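Local coordinates for protein glycosyltransferase (Streptomyces halstedii, PDB 3WAD) that belongs to the GT-B fold glycosyltransferases, built from two Rossmann-like domains that each carry a parallel beta sheet, at residues R149-L154 with T203-V208; L14-P19 with M224-F229; A76-E81 with W89-D94. All blocks are in the same frame, centred on the assembly; numbering follows the deposited sequence.

Interaction 1 of 3, residues R149-L154 with T203-V208; sequences RMLFGL and TTTLAV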
loop_
_atom_site.group_PDB
_atom_site.type_symbol
_atom_site.label_atom_id
_atom_site.label_comp_id
_atom_site.label_asym_id
_atom_site.label_seq_id
_atom_site.Cartn_x
_atom_site.Cartn_y
_atom_site.Cartn_z
ATOM N N ARG B 149 -11.962 14.970 9.403
ATOM C CA ARG B 149 -12.968 14.605 8.411
ATOM C C ARG B 149 -12.299 14.665 7.020
ATOM O O ARG B 149 -11.852 15.733 6.585
ATOM C CB ARG B 149 -14.253 15.458 8.571
ATOM C CG ARG B 149 -15.377 15.138 7.521
ATOM C CD ARG B 149 -16.587 16.000 7.748
ATOM N NE ARG B 149 -16.207 17.392 7.529
ATOM C CZ ARG B 149 -16.671 18.166 6.541
ATOM N NH1 ARG B 149 -17.582 17.697 5.669
ATOM N NH2 ARG B 149 -16.183 19.400 6.421
ATOM N N MET B 150 -12.234 13.512 6.337
ATOM C CA MET B 150 -11.567 13.454 5.070
ATOM C C MET B 150 -12.546 13.592 3.876
ATOM O O MET B 150 -13.420 12.743 3.680
ATOM C CB MET B 150 -10.685 12.207 4.901
ATOM C CG MET B 150 -9.990 12.219 3.523
ATOM S SD MET B 150 -8.650 10.996 3.561
ATOM C CE MET B 150 -7.789 11.513 2.128
ATOM N N LEU B 151 -12.374 14.665 3.086
ATOM C CA LEU B 151 -13.253 14.866 1.911
ATOM C C LEU B 151 -12.863 13.927 0.804
ATOM O O LEU B 151 -11.737 13.368 0.751
ATOM C CB LEU B 151 -13.155 16.304 1.403
ATOM C CG LEU B 151 -13.552 17.395 2.442
ATOM C CD1 LEU B 151 -13.450 18.831 1.898
ATOM C CD2 LEU B 151 -14.975 17.218 2.983
ATOM N N PHE B 152 -13.764 13.804 -0.154
ATOM C CA PHE B 152 -13.557 12.887 -1.288
ATOM C C PHE B 152 -13.943 13.652 -2.587
ATOM O O PHE B 152 -13.942 13.099 -3.702
ATOM C CB PHE B 152 -14.418 11.599 -1.033
ATOM C CG PHE B 152 -15.879 11.893 -0.932
ATOM C CD1 PHE B 152 -16.632 12.090 -2.119
ATOM C CD2 PHE B 152 -16.484 12.048 0.298
ATOM C CE1 PHE B 152 -17.987 12.444 -2.018
ATOM C CE2 PHE B 152 -17.751 12.397 0.406
ATOM C CZ PHE B 152 -18.535 12.598 -0.757
ATOM N N GLY B 153 -14.231 14.949 -2.450
ATOM C CA GLY B 153 -14.440 15.876 -3.604
ATOM C C GLY B 153 -14.621 17.212 -2.900
ATOM O O GLY B 153 -14.104 17.417 -1.794
ATOM N N LEU B 154 -15.413 18.106 -3.474
ATOM C CA LEU B 154 -15.812 19.305 -2.745
ATOM C C LEU B 154 -16.683 19.098 -1.505
ATOM O O LEU B 154 -17.362 18.082 -1.335
ATOM C CB LEU B 154 -16.499 20.297 -3.712
ATOM C CG LEU B 154 -15.853 20.663 -5.058
ATOM C CD1 LEU B 154 -16.708 21.796 -5.749
ATOM C CD2 LEU B 154 -14.389 21.076 -5.022
ATOM N N THR B 203 -12.726 17.739 14.117
ATOM C CA THR B 203 -11.777 18.678 14.766
ATOM C C THR B 203 -11.272 19.465 13.669
ATOM O O THR B 203 -11.081 20.655 13.814
ATOM C CB THR B 203 -10.473 17.999 15.335
ATOM O OG1 THR B 203 -10.867 16.916 16.124
ATOM C CG2 THR B 203 -9.630 18.991 16.208
ATOM N N THR B 204 -10.932 18.801 12.561
ATOM C CA THR B 204 -10.683 19.565 11.344
ATOM C C THR B 204 -10.977 18.735 10.091
ATOM O O THR B 204 -11.421 17.617 10.201
ATOM C CB THR B 204 -9.278 20.128 11.306
ATOM O OG1 THR B 204 -9.181 21.053 10.231
ATOM C CG2 THR B 204 -8.185 19.068 11.107
ATOM N N THR B 205 -10.741 19.307 8.916
ATOM C CA THR B 205 -11.170 18.696 7.620
ATOM C C THR B 205 -9.959 18.628 6.756
ATOM O O THR B 205 -9.178 19.577 6.764
ATOM C CB THR B 205 -12.157 19.600 6.956
ATOM O OG1 THR B 205 -13.356 19.477 7.694
ATOM C CG2 THR B 205 -12.410 19.155 5.471
ATOM N N LEU B 206 -9.772 17.508 6.039
ATOM C CA LEU B 206 -8.662 17.375 5.075
ATOM C C LEU B 206 -9.317 17.406 3.700
ATOM O O LEU B 206 -10.241 16.601 3.433
ATOM C CB LEU B 206 -7.848 16.019 5.254
ATOM C CG LEU B 206 -6.785 15.660 4.213
ATOM C CD1 LEU B 206 -5.631 16.716 3.984
ATOM C CD2 LEU B 206 -6.095 14.354 4.507
ATOM N N ALA B 207 -8.852 18.302 2.829
ATOM C CA ALA B 207 -9.395 18.432 1.461
ATOM C C ALA B 207 -8.628 17.618 0.443
ATOM O O ALA B 207 -7.374 17.537 0.538
ATOM C CB ALA B 207 -9.386 19.947 1.065
ATOM N N VAL B 208 -9.312 17.049 -0.574
ATOM C CA VAL B 208 -8.568 16.380 -1.621
ATOM C C VAL B 208 -8.566 17.186 -2.933
ATOM O O VAL B 208 -7.800 16.901 -3.837
ATOM C CB VAL B 208 -9.147 14.979 -1.892
ATOM C CG1 VAL B 208 -8.904 14.045 -0.686
ATOM C CG2 VAL B 208 -10.651 15.066 -2.265
HETATM O O HOH W 1 -11.747 18.488 -1.146
#
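Arg149 and Met150 run parallel to Thr205 and Leu206 as neighbouring strands, joined by three backbone hydrogen bonds: Arg149 N to Thr204 O, Leu206 N to Arg149 O at 2.8 Å, and Leu151 N to Leu206 O at 2.9 Å. The pair belongs to the parallel sheet of the N-terminal Rossmann-like domain of a GT-B glycosyltransferase, where strand 147-150 lies between strands 126-130 and 204-206. Since the chain between these adjacent parallel strands is largely helical and holds no other strand, the connection is a beta-alpha-beta crossover.

Arg149 and Thr205 emerge side by side on one face. The arginine chain stays extended until it bends at chi3 (64°), a turn that brings NH2 within 3.1 Å of Thr205 OG1. That hydrogen bond is somewhat bent, and the hydroxyl sits 24° out of the guanidinium plane. The carbonyl O of Thr201 accepts from NE and Asp155 forms a salt bridge with NH1, so the buried group is gripped from several directions. Leu151 lays CD2 over one face of the same guanidinium, toward its rim, while its CG meets Thr205 CG2 at 3.7 Å.

On the opposite face, the contacts between these strands are apolar. Met150, extended with CG anti to the backbone N (chi1 -179°), lies alongside Leu206 and carries CE to 3.9 Å from CG1 of Val208, whose side chain runs nearly perpendicular to that of Met150. Beyond the strand ends a water takes over the pairing: it accepts from Val208 N and donates to Gly153 O at 2.7 Å.

Interaction 2 of 3, residues L14-P19 with M224-F229; sequences LYNMVP and MRHLPF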
loop_
_atom_site.group_PDB
_atom_site.type_symbol
_atom_site.label_atom_id
_atom_site.label_comp_id
_atom_site.label_asym_id
_atom_site.label_seq_id
_atom_site.Cartn_x
_atom_site.Cartn_y
_atom_site.Cartn_z
ATOM N N LEU B 14 -13.017 4.161 -0.271
ATOM C CA LEU B 14 -11.757 3.532 0.205
ATOM C C LEU B 14 -10.530 4.033 -0.497
ATOM O O LEU B 14 -9.623 4.514 0.196
ATOM C CB LEU B 14 -11.803 2.011 0.210
ATOM C CG LEU B 14 -10.427 1.370 0.466
ATOM C CD1 LEU B 14 -9.777 1.765 1.825
ATOM C CD2 LEU B 14 -10.438 -0.158 0.231
ATOM N N TYR B 15 -10.453 3.915 -1.844
ATOM C CA TYR B 15 -9.280 4.358 -2.611
ATOM C C TYR B 15 -8.909 5.824 -2.405
ATOM O O TYR B 15 -7.724 6.220 -2.563
ATOM C CB TYR B 15 -9.556 4.207 -4.117
ATOM C CG TYR B 15 -9.585 2.782 -4.570
ATOM C CD1 TYR B 15 -9.473 1.712 -3.648
ATOM C CD2 TYR B 15 -9.688 2.508 -5.938
ATOM C CE1 TYR B 15 -9.474 0.398 -4.089
ATOM C CE2 TYR B 15 -9.722 1.228 -6.386
ATOM C CZ TYR B 15 -9.604 0.180 -5.475
ATOM O OH TYR B 15 -9.634 -1.086 -6.004
ATOM N N ASN B 16 -9.912 6.635 -2.130
ATOM C CA ASN B 16 -9.687 8.058 -1.857
ATOM C C ASN B 16 -8.626 8.257 -0.687
ATOM O O ASN B 16 -7.812 9.205 -0.702
ATOM C CB ASN B 16 -11.051 8.692 -1.504
ATOM C CG ASN B 16 -10.942 10.176 -1.134
ATOM O OD1 ASN B 16 -11.208 10.591 0.011
ATOM N ND2 ASN B 16 -10.564 10.968 -2.093
ATOM N N MET B 17 -8.660 7.362 0.311
ATOM C CA MET B 17 -7.767 7.467 1.485
ATOM C C MET B 17 -6.638 6.464 1.557
ATOM O O MET B 17 -5.878 6.444 2.518
ATOM C CB MET B 17 -8.564 7.472 2.762
ATOM C CG MET B 17 -9.560 6.385 2.948
ATOM S SD MET B 17 -10.628 6.726 4.452
ATOM C CE MET B 17 -9.886 5.357 4.961
ATOM N N VAL B 18 -6.439 5.701 0.489
ATOM C CA VAL B 18 -5.399 4.700 0.495
ATOM C C VAL B 18 -3.966 5.268 0.524
ATOM O O VAL B 18 -3.175 4.801 1.294
ATOM C CB VAL B 18 -5.589 3.641 -0.646
ATOM C CG1 VAL B 18 -4.251 2.943 -1.082
ATOM C CG2 VAL B 18 -6.640 2.596 -0.214
ATOM N N PRO B 19 -3.636 6.207 -0.363
ATOM C CA PRO B 19 -2.312 6.854 -0.389
ATOM C C PRO B 19 -2.036 7.521 0.989
ATOM O O PRO B 19 -0.987 7.299 1.565
ATOM C CB PRO B 19 -2.453 7.856 -1.548
ATOM C CG PRO B 19 -3.489 7.095 -2.516
ATOM C CD PRO B 19 -4.492 6.677 -1.486
ATOM N N MET B 224 -3.768 19.333 0.285
ATOM C CA MET B 224 -2.906 18.195 0.033
ATOM C C MET B 224 -2.787 17.990 -1.481
ATOM O O MET B 224 -3.674 18.339 -2.230
ATOM C CB MET B 224 -3.432 16.974 0.777
ATOM C CG MET B 224 -3.095 15.667 0.167
ATOM S SD MET B 224 -3.847 14.366 1.085
ATOM C CE MET B 224 -5.585 14.626 0.690
ATOM N N ARG B 225 -1.607 17.582 -1.913
ATOM C CA ARG B 225 -1.375 17.135 -3.272
ATOM C C ARG B 225 -1.950 15.691 -3.358
ATOM O O ARG B 225 -1.221 14.693 -3.313
ATOM C CB ARG B 225 0.118 17.143 -3.552
ATOM C CG ARG B 225 0.482 16.883 -5.028
ATOM C CD ARG B 225 1.933 17.043 -5.283
ATOM N NE ARG B 225 2.697 16.023 -4.519
ATOM C CZ ARG B 225 3.969 16.124 -4.151
ATOM N NH1 ARG B 225 4.659 17.231 -4.433
ATOM N NH2 ARG B 225 4.550 15.135 -3.470
ATOM N N HIS B 226 -3.259 15.616 -3.557
ATOM C CA HIS B 226 -4.007 14.374 -3.538
ATOM C C HIS B 226 -3.491 13.364 -4.515
ATOM O O HIS B 226 -3.413 13.607 -5.699
ATOM C CB HIS B 226 -5.508 14.663 -3.774
ATOM C CG HIS B 226 -6.386 13.463 -3.643
ATOM N ND1 HIS B 226 -6.258 12.549 -2.611
ATOM C CD2 HIS B 226 -7.390 13.008 -4.444
ATOM C CE1 HIS B 226 -7.191 11.617 -2.748
ATOM N NE2 HIS B 226 -7.878 11.867 -3.856
ATOM N N LEU B 227 -3.129 12.210 -3.994
ATOM C CA LEU B 227 -2.682 11.122 -4.873
ATOM C C LEU B 227 -3.946 10.192 -5.237
ATOM O O LEU B 227 -4.642 9.695 -4.333
ATOM C CB LEU B 227 -1.464 10.368 -4.294
ATOM C CG LEU B 227 -0.589 9.553 -5.263
ATOM C CD1 LEU B 227 0.569 9.018 -4.478
ATOM C CD2 LEU B 227 -1.439 8.305 -5.700
ATOM N N PRO B 228 -4.296 10.105 -6.557
ATOM C CA PRO B 228 -5.433 9.295 -7.058
ATOM C C PRO B 228 -5.042 7.860 -7.100
ATOM O O PRO B 228 -4.207 7.481 -7.897
ATOM C CB PRO B 228 -5.673 9.822 -8.476
ATOM C CG PRO B 228 -4.549 10.615 -8.872
ATOM C CD PRO B 228 -3.607 10.823 -7.635
ATOM N N PHE B 229 -5.526 7.069 -6.149
ATOM C CA PHE B 229 -5.188 5.638 -6.141
ATOM C C PHE B 229 -6.156 4.977 -7.125
ATOM O O PHE B 229 -7.397 5.011 -6.904
ATOM C CB PHE B 229 -5.366 5.007 -4.739
ATOM C CG PHE B 229 -5.108 3.497 -4.705
ATOM C CD1 PHE B 229 -3.905 2.994 -5.135
ATOM C CD2 PHE B 229 -6.071 2.617 -4.207
ATOM C CE1 PHE B 229 -3.637 1.627 -5.108
ATOM C CE2 PHE B 229 -5.834 1.240 -4.178
ATOM C CZ PHE B 229 -4.587 0.735 -4.646
HETATM O O HOH W 2 -6.974 8.243 -3.842
#
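Phe229 reaches across to Tyr15 and Val18, and its side chain can be followed outward as an example of a ring seated between two neighbours. CB rests 3.4 Å from Tyr15 O and also touches CG of Pro19. Turned away from its own amide nitrogen by a chi1 of 176°, the ring is carried toward Val18, where CG and CD2 meet Val18 CG1. This methyl stands over one face, 3.7 Å from the ring centroid, in a CH-pi contact. Farther out, CD2 and CE2 present an edge to one face of Tyr15; CD2 lies 3.5 Å from Tyr15 CG, and the rings form a T-shaped stack with planes at 73°.

Beside the aromatic pair, Pro19 packs CG against Leu227 O and CB against Leu227 CB, while the backbone O of Asn16 lies in the plane of the His226 ring at its CE1 edge. A water spans the backbones, donating to Tyr15 O and Leu227 O and accepting from Phe229 N at 3.0 Å. Val18 also packs on Trp22 of the second subunit, and Phe229 on Gly47 of that subunit. The arrangement joins the helical segments following the first beta strand to the loop after the last strand of the N-terminal Rossmann-like sheet.

Interaction 3 of 3, residues A76-E81 with W89-D94; sequences ALTLNE and WQYIHD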
loop_
_atom_site.group_PDB
_atom_site.type_symbol
_atom_site.label_atom_id
_atom_site.label_comp_id
_atom_site.label_asym_id
_atom_site.label_seq_id
_atom_site.Cartn_x
_atom_site.Cartn_y
_atom_site.Cartn_z
ATOM N N ALA B 76 -35.645 15.710 -5.480
ATOM C CA ALA B 76 -36.131 16.847 -4.694
ATOM C C ALA B 76 -34.969 17.390 -3.853
ATOM O O ALA B 76 -34.481 18.495 -4.107
ATOM C CB ALA B 76 -37.365 16.429 -3.784
ATOM N N LEU B 77 -34.489 16.596 -2.902
ATOM C CA LEU B 77 -33.558 17.107 -1.897
ATOM C C LEU B 77 -32.141 16.681 -2.206
ATOM O O LEU B 77 -31.726 15.582 -1.832
ATOM C CB LEU B 77 -33.961 16.684 -0.468
ATOM C CG LEU B 77 -35.364 17.052 0.033
ATOM C CD1 LEU B 77 -35.621 16.443 1.403
ATOM C CD2 LEU B 77 -35.605 18.531 0.032
ATOM N N THR B 78 -31.381 17.539 -2.866
ATOM C CA THR B 78 -29.982 17.206 -3.141
ATOM C C THR B 78 -28.950 18.113 -2.486
ATOM O O THR B 78 -29.214 19.277 -2.122
ATOM C CB THR B 78 -29.674 17.196 -4.632
ATOM O OG1 THR B 78 -29.832 18.516 -5.133
ATOM C CG2 THR B 78 -30.662 16.318 -5.353
ATOM N N LEU B 79 -27.738 17.564 -2.438
ATOM C CA LEU B 79 -26.663 18.159 -1.756
ATOM C C LEU B 79 -25.831 18.966 -2.743
ATOM O O LEU B 79 -25.013 19.795 -2.349
ATOM C CB LEU B 79 -25.884 17.028 -1.097
ATOM C CG LEU B 79 -25.144 17.200 0.211
ATOM C CD1 LEU B 79 -25.746 18.247 1.172
ATOM C CD2 LEU B 79 -24.958 15.828 0.871
ATOM N N ASN B 80 -26.014 18.755 -4.034
ATOM C CA ASN B 80 -25.304 19.596 -4.934
ATOM C C ASN B 80 -26.038 20.915 -5.325
ATOM O O ASN B 80 -25.626 21.580 -6.267
ATOM C CB ASN B 80 -24.910 18.820 -6.169
ATOM C CG ASN B 80 -26.120 18.406 -6.990
ATOM O OD1 ASN B 80 -27.264 18.777 -6.694
ATOM N ND2 ASN B 80 -25.875 17.651 -8.025
ATOM N N GLU B 81 -27.108 21.274 -4.637
ATOM C CA GLU B 81 -27.905 22.434 -5.039
ATOM C C GLU B 81 -27.061 23.714 -4.749
ATOM O O GLU B 81 -26.662 23.952 -3.588
ATOM C CB GLU B 81 -29.201 22.470 -4.203
ATOM C CG GLU B 81 -30.097 23.688 -4.474
ATOM C CD GLU B 81 -30.443 23.769 -5.955
ATOM O OE1 GLU B 81 -31.159 22.904 -6.431
ATOM O OE2 GLU B 81 -29.962 24.657 -6.655
ATOM N N TRP B 89 -33.428 28.085 4.701
ATOM C CA TRP B 89 -33.378 27.336 5.947
ATOM C C TRP B 89 -34.229 26.036 5.826
ATOM O O TRP B 89 -33.727 24.943 6.178
ATOM C CB TRP B 89 -33.893 28.171 7.116
ATOM C CG TRP B 89 -33.689 27.452 8.460
ATOM C CD1 TRP B 89 -32.553 27.482 9.261
ATOM C CD2 TRP B 89 -34.617 26.581 9.107
ATOM N NE1 TRP B 89 -32.739 26.689 10.375
ATOM C CE2 TRP B 89 -33.999 26.129 10.310
ATOM C CE3 TRP B 89 -35.933 26.138 8.797
ATOM C CZ2 TRP B 89 -34.641 25.256 11.192
ATOM C CZ3 TRP B 89 -36.562 25.268 9.677
ATOM C CH2 TRP B 89 -35.929 24.848 10.863
ATOM N N GLN B 90 -35.471 26.117 5.290
ATOM C CA GLN B 90 -36.312 24.933 5.225
ATOM C C GLN B 90 -35.729 23.823 4.315
ATOM O O GLN B 90 -35.798 22.614 4.633
ATOM C CB GLN B 90 -37.714 25.254 4.706
ATOM C CG GLN B 90 -38.741 24.134 5.028
ATOM C CD GLN B 90 -38.793 23.766 6.559
ATOM O OE1 GLN B 90 -39.059 24.634 7.418
ATOM N NE2 GLN B 90 -38.487 22.485 6.896
ATOM N N TYR B 91 -35.213 24.228 3.173
ATOM C CA TYR B 91 -34.587 23.272 2.253
ATOM C C TYR B 91 -33.386 22.552 2.861
ATOM O O TYR B 91 -33.294 21.342 2.776
ATOM C CB TYR B 91 -34.119 23.988 0.993
ATOM C CG TYR B 91 -33.441 23.044 -0.032
ATOM C CD1 TYR B 91 -34.191 22.179 -0.832
ATOM C CD2 TYR B 91 -32.069 23.021 -0.158
ATOM C CE1 TYR B 91 -33.576 21.332 -1.778
ATOM C CE2 TYR B 91 -31.424 22.198 -1.100
ATOM C CZ TYR B 91 -32.186 21.353 -1.903
ATOM O OH TYR B 91 -31.550 20.534 -2.797
ATOM N N ILE B 92 -32.444 23.306 3.440
ATOM C CA ILE B 92 -31.228 22.706 4.020
ATOM C C ILE B 92 -31.566 21.816 5.256
ATOM O O ILE B 92 -31.072 20.663 5.415
ATOM C CB ILE B 92 -30.235 23.813 4.318
ATOM C CG1 ILE B 92 -29.815 24.409 2.992
ATOM C CG2 ILE B 92 -28.996 23.262 5.098
ATOM C CD1 ILE B 92 -28.867 25.565 3.151
ATOM N N HIS B 93 -32.491 22.309 6.072
ATOM C CA HIS B 93 -33.118 21.514 7.103
ATOM C C HIS B 93 -33.590 20.145 6.600
ATOM O O HIS B 93 -33.301 19.085 7.219
ATOM C CB HIS B 93 -34.296 22.285 7.691
ATOM C CG HIS B 93 -35.073 21.493 8.681
ATOM N ND1 HIS B 93 -35.958 20.514 8.297
ATOM C CD2 HIS B 93 -35.083 21.509 10.036
ATOM C CE1 HIS B 93 -36.487 19.956 9.373
ATOM N NE2 HIS B 93 -35.977 20.543 10.441
ATOM N N ASP B 94 -34.345 20.157 5.506
ATOM C CA ASP B 94 -34.882 18.902 4.997
ATOM C C ASP B 94 -33.806 18.051 4.324
ATOM O O ASP B 94 -33.902 16.856 4.386
ATOM C CB ASP B 94 -36.080 19.074 4.073
ATOM C CG ASP B 94 -37.271 19.795 4.747
ATOM O OD1 ASP B 94 -37.376 19.838 6.012
ATOM O OD2 ASP B 94 -38.129 20.318 3.964
#
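Tyr91 drives its ring from helix 89-106 into the loop 76-81, a helix-to-loop contact on the surface of the N-terminal Rossmann-like domain. The tight part is built round this ring. A chi1 of 180° sends it outward from the helix, and OH donates to Thr78 O at 2.7 Å, meeting a lone pair in the carbonyl plane at a C=O...donor angle of 122°. Glu81 closes in crosswise to the ring, with CB 3.4 Å from the same hydroxyl oxygen; its carboxylate turns to Arg83 in a salt bridge. Leu77 and Tyr91 pass antiparallel, with Leu77 CD2 3.9 Å from CE1 of the ring, and the other leucine methyl, CD1, reaches to 3.5 Å from Asp94 O and also touches Asp94 CB.

Toward Ala76 and the carboxylate of Asp94 the packing is looser and nearer to solvent. Ala76 O approaches the ring of Tyr91 at its edge, in plane, 3.8 Å from CE1. OD1 of Asp94 accepts two hydrogen bonds from its own helix segment, both from the same face of the carboxylate plane: Gln90 NE2 arrives on the syn side at 3.0 Å, and His93 ND1 on the anti side at 2.8 Å.

How the interactions relate
All three contacts belong to the N-terminal Rossmann-like domain, but they differ in depth and in partners. Interactions 1 and 2 are neighbours, with centres 11 Å apart, and touch directly: Val208 O lies 3.2 Å from His226 CB, and Ala207 O is 3.4 Å from Met224 CE. Interaction 1 is nested along the sequence inside the long loop that interaction 2 closes. Interaction 3 stands apart, its centre about 21 Å from that of interaction 1 and about 29 Å from that of interaction 2. Trp344 nevertheless touches both separated regions, meeting Phe152 of interaction 1 and Leu79 of the loop 76-81, whereas the second subunit reaches interaction 2 alone.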